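Local coordinates for phospho-2-dehydro-3-deoxyheptonate aldolase/chorismate mutase (Thermus thermophilus, PDB 2D8D), which probably acts as a chorismate mutase in shikimate-pathway aromatic biosynthesis, this chain being the mutase domain of a longer protein that also carries a DAHP synthase domain, at residues R9-V12 with D13-N16; E18-R21 with L22-R26. One frame throughout, in Å; residues are numbered along the deposited sequence.

Contact 1 (R9-V12 with D13-N16); sequences RKEV and DRVN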
ATOM      1  N   ARG B   9      13.552   8.963   9.173  1.00  6.73           N
ATOM      2  CA  ARG B   9      12.787   7.869   9.766  1.00  7.35           C
ATOM      3  C   ARG B   9      11.418   8.377  10.208  1.00  6.94           C
ATOM      4  O   ARG B   9      10.417   7.672  10.096  1.00  6.97           O
ATOM      5  CB  ARG B   9      13.547   7.262  10.949  1.00  8.94           C
ATOM      6  CG  ARG B   9      14.664   6.312  10.533  1.00 13.10           C
ATOM      7  CD  ARG B   9      15.625   6.023  11.679  1.00 16.90           C
ATOM      8  NE  ARG B   9      14.969   5.401  12.827  1.00 20.59           N
ATOM      9  CZ  ARG B   9      15.234   4.175  13.270  1.00 20.75           C
ATOM     10  NH1 ARG B   9      16.144   3.427  12.661  1.00 20.45           N
ATOM     11  NH2 ARG B   9      14.596   3.701  14.331  1.00 23.37           N
ATOM     12  N   LYS B  10      11.369   9.607  10.709  1.00  7.05           N
ATOM     13  CA  LYS B  10      10.099  10.187  11.122  1.00  7.41           C
ATOM     14  C   LYS B  10       9.215  10.420   9.897  1.00  6.35           C
ATOM     15  O   LYS B  10       7.996  10.270   9.971  1.00  6.74           O
ATOM     16  CB  LYS B  10      10.331  11.491  11.886  1.00  9.36           C
ATOM     17  CG  LYS B  10      10.788  11.265  13.324  1.00 14.41           C
ATOM     18  CD  LYS B  10       9.712  10.546  14.136  1.00 20.17           C
ATOM     19  CE  LYS B  10      10.166   9.171  14.612  1.00 22.18           C
ATOM     20  NZ  LYS B  10      11.202   9.245  15.680  1.00 24.23           N
ATOM     21  N   GLU B  11       9.821  10.784   8.770  1.00  6.23           N
ATOM     22  CA  GLU B  11       9.042  10.977   7.554  1.00  6.17           C
ATOM     23  C   GLU B  11       8.479   9.622   7.120  1.00  5.62           C
ATOM     24  O   GLU B  11       7.334   9.528   6.682  1.00  6.12           O
ATOM     25  CB  GLU B  11       9.908  11.552   6.432  1.00  7.16           C
ATOM     26  CG  GLU B  11      10.452  12.958   6.681  1.00  7.14           C
ATOM     27  CD  GLU B  11       9.373  13.983   6.995  1.00  9.20           C
ATOM     28  OE1 GLU B  11       8.212  13.807   6.566  1.00 12.17           O
ATOM     29  OE2 GLU B  11       9.693  14.986   7.666  1.00  9.48           O
ATOM     30  N   VAL B  12       9.285   8.569   7.232  1.00  5.44           N
ATOM     31  CA  VAL B  12       8.824   7.235   6.862  1.00  5.94           C
ATOM     32  C   VAL B  12       7.652   6.822   7.765  1.00  5.49           C
ATOM     33  O   VAL B  12       6.687   6.218   7.288  1.00  5.82           O
ATOM     34  CB  VAL B  12       9.971   6.195   6.948  1.00  5.65           C
ATOM     35  CG1 VAL B  12       9.416   4.783   6.799  1.00  7.32           C
ATOM     36  CG2 VAL B  12      11.001   6.471   5.855  1.00  7.00           C
ATOM     37  N   ASP B  13       7.719   7.157   9.054  1.00  5.83           N
ATOM     38  CA  ASP B  13       6.621   6.826   9.968  1.00  6.67           C
ATOM     39  C   ASP B  13       5.343   7.528   9.502  1.00  5.76           C
ATOM     40  O   ASP B  13       4.271   6.929   9.486  1.00  6.21           O
ATOM     41  CB  ASP B  13       6.917   7.278  11.403  1.00  7.33           C
ATOM     42  CG  ASP B  13       8.040   6.495  12.065  1.00  7.45           C
ATOM     43  OD1 ASP B  13       8.353   5.362  11.642  1.00  7.89           O
ATOM     44  OD2 ASP B  13       8.607   7.024  13.044  1.00  9.84           O
ATOM     45  N   ARG B  14       5.462   8.804   9.147  1.00  5.43           N
ATOM     46  CA  ARG B  14       4.317   9.571   8.672  1.00  6.12           C
ATOM     47  C   ARG B  14       3.716   8.934   7.425  1.00  5.64           C
ATOM     48  O   ARG B  14       2.500   8.768   7.320  1.00  5.60           O
ATOM     49  CB  ARG B  14       4.731  11.012   8.358  1.00  6.81           C
ATOM     50  CG  ARG B  14       3.659  11.822   7.625  1.00  9.30           C
ATOM     51  CD  ARG B  14       4.146  13.221   7.275  1.00 10.26           C
ATOM     52  NE  ARG B  14       5.314  13.204   6.396  1.00 10.04           N
ATOM     53  CZ  ARG B  14       5.285  12.953   5.089  1.00  9.90           C
ATOM     54  NH1 ARG B  14       4.140  12.693   4.472  1.00 12.46           N
ATOM     55  NH2 ARG B  14       6.415  12.969   4.398  1.00 10.88           N
ATOM     56  N   VAL B  15       4.578   8.585   6.476  1.00  4.90           N
ATOM     57  CA  VAL B  15       4.128   7.975   5.241  1.00  6.32           C
ATOM     58  C   VAL B  15       3.502   6.604   5.504  1.00  5.22           C
ATOM     59  O   VAL B  15       2.472   6.271   4.916  1.00  5.52           O
ATOM     60  CB  VAL B  15       5.293   7.883   4.231  1.00  6.54           C
ATOM     61  CG1 VAL B  15       4.882   7.065   3.021  1.00  9.49           C
ATOM     62  CG2 VAL B  15       5.697   9.291   3.793  1.00  7.69           C
ATOM     63  N   ASN B  16       4.109   5.813   6.386  1.00  4.94           N
ATOM     64  CA  ASN B  16       3.552   4.504   6.729  1.00  5.20           C
ATOM     65  C   ASN B  16       2.130   4.668   7.260  1.00  4.70           C
ATOM     66  O   ASN B  16       1.224   3.922   6.885  1.00  5.56           O
ATOM     67  CB  ASN B  16       4.362   3.809   7.827  1.00  5.84           C
ATOM     68  CG  ASN B  16       5.645   3.173   7.326  1.00  6.03           C
ATOM     69  OD1 ASN B  16       5.836   2.955   6.131  1.00  6.72           O
ATOM     70  ND2 ASN B  16       6.526   2.846   8.262  1.00  6.95           N
TER

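Contact 2 (E18-R21 with L22-R26); sequences EILR and LLSER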
ATOM      1  N   GLU B  18       0.064   7.115   6.739  1.00  5.55           N
ATOM      2  CA  GLU B  18      -0.828   7.554   5.674  1.00  6.62           C
ATOM      3  C   GLU B  18      -1.217   6.362   4.798  1.00  5.72           C
ATOM      4  O   GLU B  18      -2.366   6.243   4.374  1.00  5.96           O
ATOM      5  CB  GLU B  18      -0.161   8.632   4.821  1.00  7.43           C
ATOM      6  CG  GLU B  18      -0.018   9.981   5.507  1.00 14.72           C
ATOM      7  CD  GLU B  18       0.548  11.049   4.591  1.00 19.38           C
ATOM      8  OE1 GLU B  18       0.057  11.170   3.448  1.00 20.62           O
ATOM      9  OE2 GLU B  18       1.472  11.774   5.013  1.00 23.02           O
ATOM     10  N   ILE B  19      -0.260   5.483   4.516  1.00  5.59           N
ATOM     11  CA  ILE B  19      -0.554   4.304   3.708  1.00  6.00           C
ATOM     12  C   ILE B  19      -1.567   3.423   4.445  1.00  5.23           C
ATOM     13  O   ILE B  19      -2.494   2.892   3.831  1.00  6.01           O
ATOM     14  CB  ILE B  19       0.741   3.510   3.385  1.00  5.88           C
ATOM     15  CG1 ILE B  19       1.616   4.331   2.429  1.00  6.61           C
ATOM     16  CG2 ILE B  19       0.399   2.164   2.759  1.00  6.32           C
ATOM     17  CD1 ILE B  19       3.006   3.770   2.223  1.00  7.63           C
ATOM     18  N   LEU B  20      -1.403   3.275   5.758  1.00  5.45           N
ATOM     19  CA  LEU B  20      -2.347   2.471   6.533  1.00  5.31           C
ATOM     20  C   LEU B  20      -3.749   3.073   6.439  1.00  5.53           C
ATOM     21  O   LEU B  20      -4.739   2.357   6.277  1.00  6.09           O
ATOM     22  CB  LEU B  20      -1.911   2.397   8.000  1.00  6.87           C
ATOM     23  CG  LEU B  20      -2.883   1.711   8.970  1.00  7.22           C
ATOM     24  CD1 LEU B  20      -3.123   0.257   8.572  1.00  7.88           C
ATOM     25  CD2 LEU B  20      -2.311   1.795  10.380  1.00  7.99           C
ATOM     26  N   ARG B  21      -3.834   4.396   6.536  1.00  6.15           N
ATOM     27  CA  ARG B  21      -5.118   5.075   6.450  1.00  6.50           C
ATOM     28  C   ARG B  21      -5.748   4.874   5.072  1.00  5.95           C
ATOM     29  O   ARG B  21      -6.943   4.595   4.967  1.00  7.03           O
ATOM     30  CB  ARG B  21      -4.950   6.572   6.721  1.00  7.74           C
ATOM     31  CG  ARG B  21      -6.270   7.327   6.802  1.00  8.96           C
ATOM     32  CD  ARG B  21      -6.062   8.816   7.042  1.00 12.54           C
ATOM     33  NE  ARG B  21      -5.508   9.496   5.872  1.00 17.98           N
ATOM     34  CZ  ARG B  21      -6.158   9.651   4.722  1.00 19.19           C
ATOM     35  NH1 ARG B  21      -7.389   9.175   4.583  1.00 22.86           N
ATOM     36  NH2 ARG B  21      -5.577  10.279   3.709  1.00 22.18           N
ATOM     37  N   LEU B  22      -4.944   5.019   4.022  1.00  6.37           N
ATOM     38  CA  LEU B  22      -5.440   4.858   2.659  1.00  6.33           C
ATOM     39  C   LEU B  22      -5.847   3.423   2.357  1.00  6.22           C
ATOM     40  O   LEU B  22      -6.852   3.187   1.689  1.00  6.53           O
ATOM     41  CB  LEU B  22      -4.396   5.341   1.650  1.00  7.96           C
ATOM     42  CG  LEU B  22      -4.403   6.852   1.382  1.00 13.02           C
ATOM     43  CD1 LEU B  22      -5.677   7.227   0.641  1.00 16.00           C
ATOM     44  CD2 LEU B  22      -4.300   7.627   2.686  1.00 17.44           C
ATOM     45  N   LEU B  23      -5.064   2.463   2.837  1.00  6.66           N
ATOM     46  CA  LEU B  23      -5.400   1.063   2.630  1.00  7.21           C
ATOM     47  C   LEU B  23      -6.726   0.765   3.318  1.00  7.51           C
ATOM     48  O   LEU B  23      -7.577   0.061   2.769  1.00  7.83           O
ATOM     49  CB  LEU B  23      -4.316   0.156   3.210  1.00  7.68           C
ATOM     50  CG  LEU B  23      -3.009   0.029   2.432  1.00  7.22           C
ATOM     51  CD1 LEU B  23      -2.019  -0.779   3.250  1.00  8.52           C
ATOM     52  CD2 LEU B  23      -3.262  -0.639   1.085  1.00  9.03           C
ATOM     53  N   SER B  24      -6.903   1.301   4.523  1.00  7.40           N
ATOM     54  CA  SER B  24      -8.131   1.068   5.273  1.00  7.65           C
ATOM     55  C   SER B  24      -9.323   1.712   4.572  1.00  8.45           C
ATOM     56  O   SER B  24     -10.411   1.138   4.536  1.00  8.81           O
ATOM     57  CB  SER B  24      -7.985   1.591   6.705  1.00  8.65           C
ATOM     58  OG  SER B  24      -6.979   0.867   7.403  1.00  8.61           O
ATOM     59  N   GLU B  25      -9.114   2.897   4.010  1.00  8.01           N
ATOM     60  CA  GLU B  25     -10.177   3.581   3.288  1.00  9.02           C
ATOM     61  C   GLU B  25     -10.559   2.740   2.069  1.00  8.80           C
ATOM     62  O   GLU B  25     -11.746   2.570   1.767  1.00  9.40           O
ATOM     63  CB  GLU B  25      -9.710   4.959   2.831  1.00 10.40           C
ATOM     64  CG  GLU B  25     -10.816   5.799   2.223  1.00 13.09           C
ATOM     65  CD  GLU B  25     -10.340   7.161   1.772  1.00 15.26           C
ATOM     66  OE1 GLU B  25      -9.265   7.599   2.228  1.00 16.76           O
ATOM     67  OE2 GLU B  25     -11.052   7.802   0.970  1.00 16.82           O
ATOM     68  N   ARG B  26      -9.552   2.220   1.371  1.00  8.39           N
ATOM     69  CA  ARG B  26      -9.796   1.390   0.197  1.00  8.24           C
ATOM     70  C   ARG B  26     -10.580   0.158   0.634  1.00  8.48           C
ATOM     71  O   ARG B  26     -11.480  -0.305  -0.070  1.00  8.89           O
ATOM     72  CB  ARG B  26      -8.477   0.948  -0.446  1.00  8.04           C
ATOM     73  CG  ARG B  26      -8.656   0.333  -1.821  1.00  9.07           C
ATOM     74  CD  ARG B  26      -7.349  -0.190  -2.393  1.00  9.84           C
ATOM     75  NE  ARG B  26      -7.498  -0.514  -3.807  1.00  9.93           N
ATOM     76  CZ  ARG B  26      -8.125  -1.588  -4.275  1.00 10.09           C
ATOM     77  NH1 ARG B  26      -8.662  -2.473  -3.445  1.00 11.05           N
ATOM     78  NH2 ARG B  26      -8.243  -1.763  -5.584  1.00 13.43           N
TER

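Contact 1 (R9-V12 with D13-N16)
The guanidinium of Arg14 takes OE1 of Glu11 at its edge, almost in plane, while the backbone O of Glu11 lies over one of its faces. The grip is side-on: Arg14 NE and NH2 both donate to Glu11 OE1, NE at 3.0 Å and NH2 at 2.9 Å. NE comes nearly along the C-O axis and NH2 from the anti side, 20° out of the carboxylate plane, which is turned 53° from the guanidinium. Arg14 starts with CG anti to its backbone N (chi1 170°) and bends at chi3, folding the group back along Glu11. Its NH1 pairs with Glu18 one turn on, and NH2 with Glu25 of the second subunit.

On another side of the helix, Asp13 OD2 meets the aliphatic CE of Lys10 at 3.1 Å, whereas Lys10 NZ, 4.3 Å from Asp13 OD2, is too far for a salt bridge. On the second subunit, Arg49 forms a salt bridge and Tyr56 a hydrogen bond with Asp13 OD1; Asn16 OD1 accepts from Arg26 NE, and Asn16 ND2 is hydrogen-bonded to Tyr56 OH. Buried, apolar Val12 lies alongside the Asn16 amide, CG1 3.8 Å from Asn16 ND2, and packs on Arg26 of that subunit. The polar ends of Asp13, Arg14 and Asn16 thus bond to the partner chain, and two bonds to one oxygen restrict rotation of the Arg14 head, consistent with holding it toward Glu25.

Contact 2 (E18-R21 with L22-R26)
Leu22 begins residues 22-26, about a turn and a half of helix 4-40, the long first helix of the AroQ-type (type II) chorismate mutase fold, an all-helical domain that works as a dimer, and its side chain lies alongside that of Arg21. Its CD2 methyl sits over one face of the Arg21 guanidinium, offset toward the rim, 3.4 Å from Arg21 CZ. Arginine suits this exposed edge because its flat head can cover an apolar neighbour while its nitrogens stay at the surface; CG anti to the backbone N (chi1 -174°) and a bend at chi3 bring the head across the leucine. Leu22 also packs on Glu18 of the second subunit, and its N bonds to Glu18 O of its own chain at 2.9 Å.

Leu23 follows on the buried side. Its CD1 lies 3.8 Å from Ile19 CG2, the two branched chains running side by side in the same direction, and it also touches Ile77 of helix 67-84, so apolar residues fit here.

Ser24 is small enough to fold back onto its own helix. With OG beside its backbone N (chi1 -64°), OG donates to Leu20 O at 2.9 Å, while Ser24 N reaches the same Leu20 O at 3.0 Å from the opposite face of the carbonyl plane. Two donors thus grip one oxygen, and the buried hydroxyl is satisfied by the carbonyl one turn back, with a weak second bond to Gly63 O of the second subunit.

Glu25, extended beyond CG, points the same way as Arg21 one turn earlier, while Arg26 donates from NE to Asn16 OD1 of the second subunit. The salt bridge between Glu25 and Arg21 is long and its hydrogen bond weak: Arg21 NH1 stands 3.4 Å from Glu25 OE1, with the two charged planes 37° apart.

Overall arrangement
Both contacts lie on helix 4-40, contact 1 closing before contact 2 opens, with centres about 14 Å apart and on the same side of the chain's centre. Contact 1 is the more peripheral, about 18 Å from that centre, and is only partly buried; contact 2, about 8 Å away, is buried and reaches helix 67-84 of its own chain. One residue separates them along the helix, and the salt bridge between Arg14 and Glu18 ties one to the other. Both face the second subunit. The helix thus runs from a projecting N-terminal part, which engages mainly the partner chain, into a part that also packs on helix 67-84, consistent with the intertwined helical dimers of this chorismate mutase class.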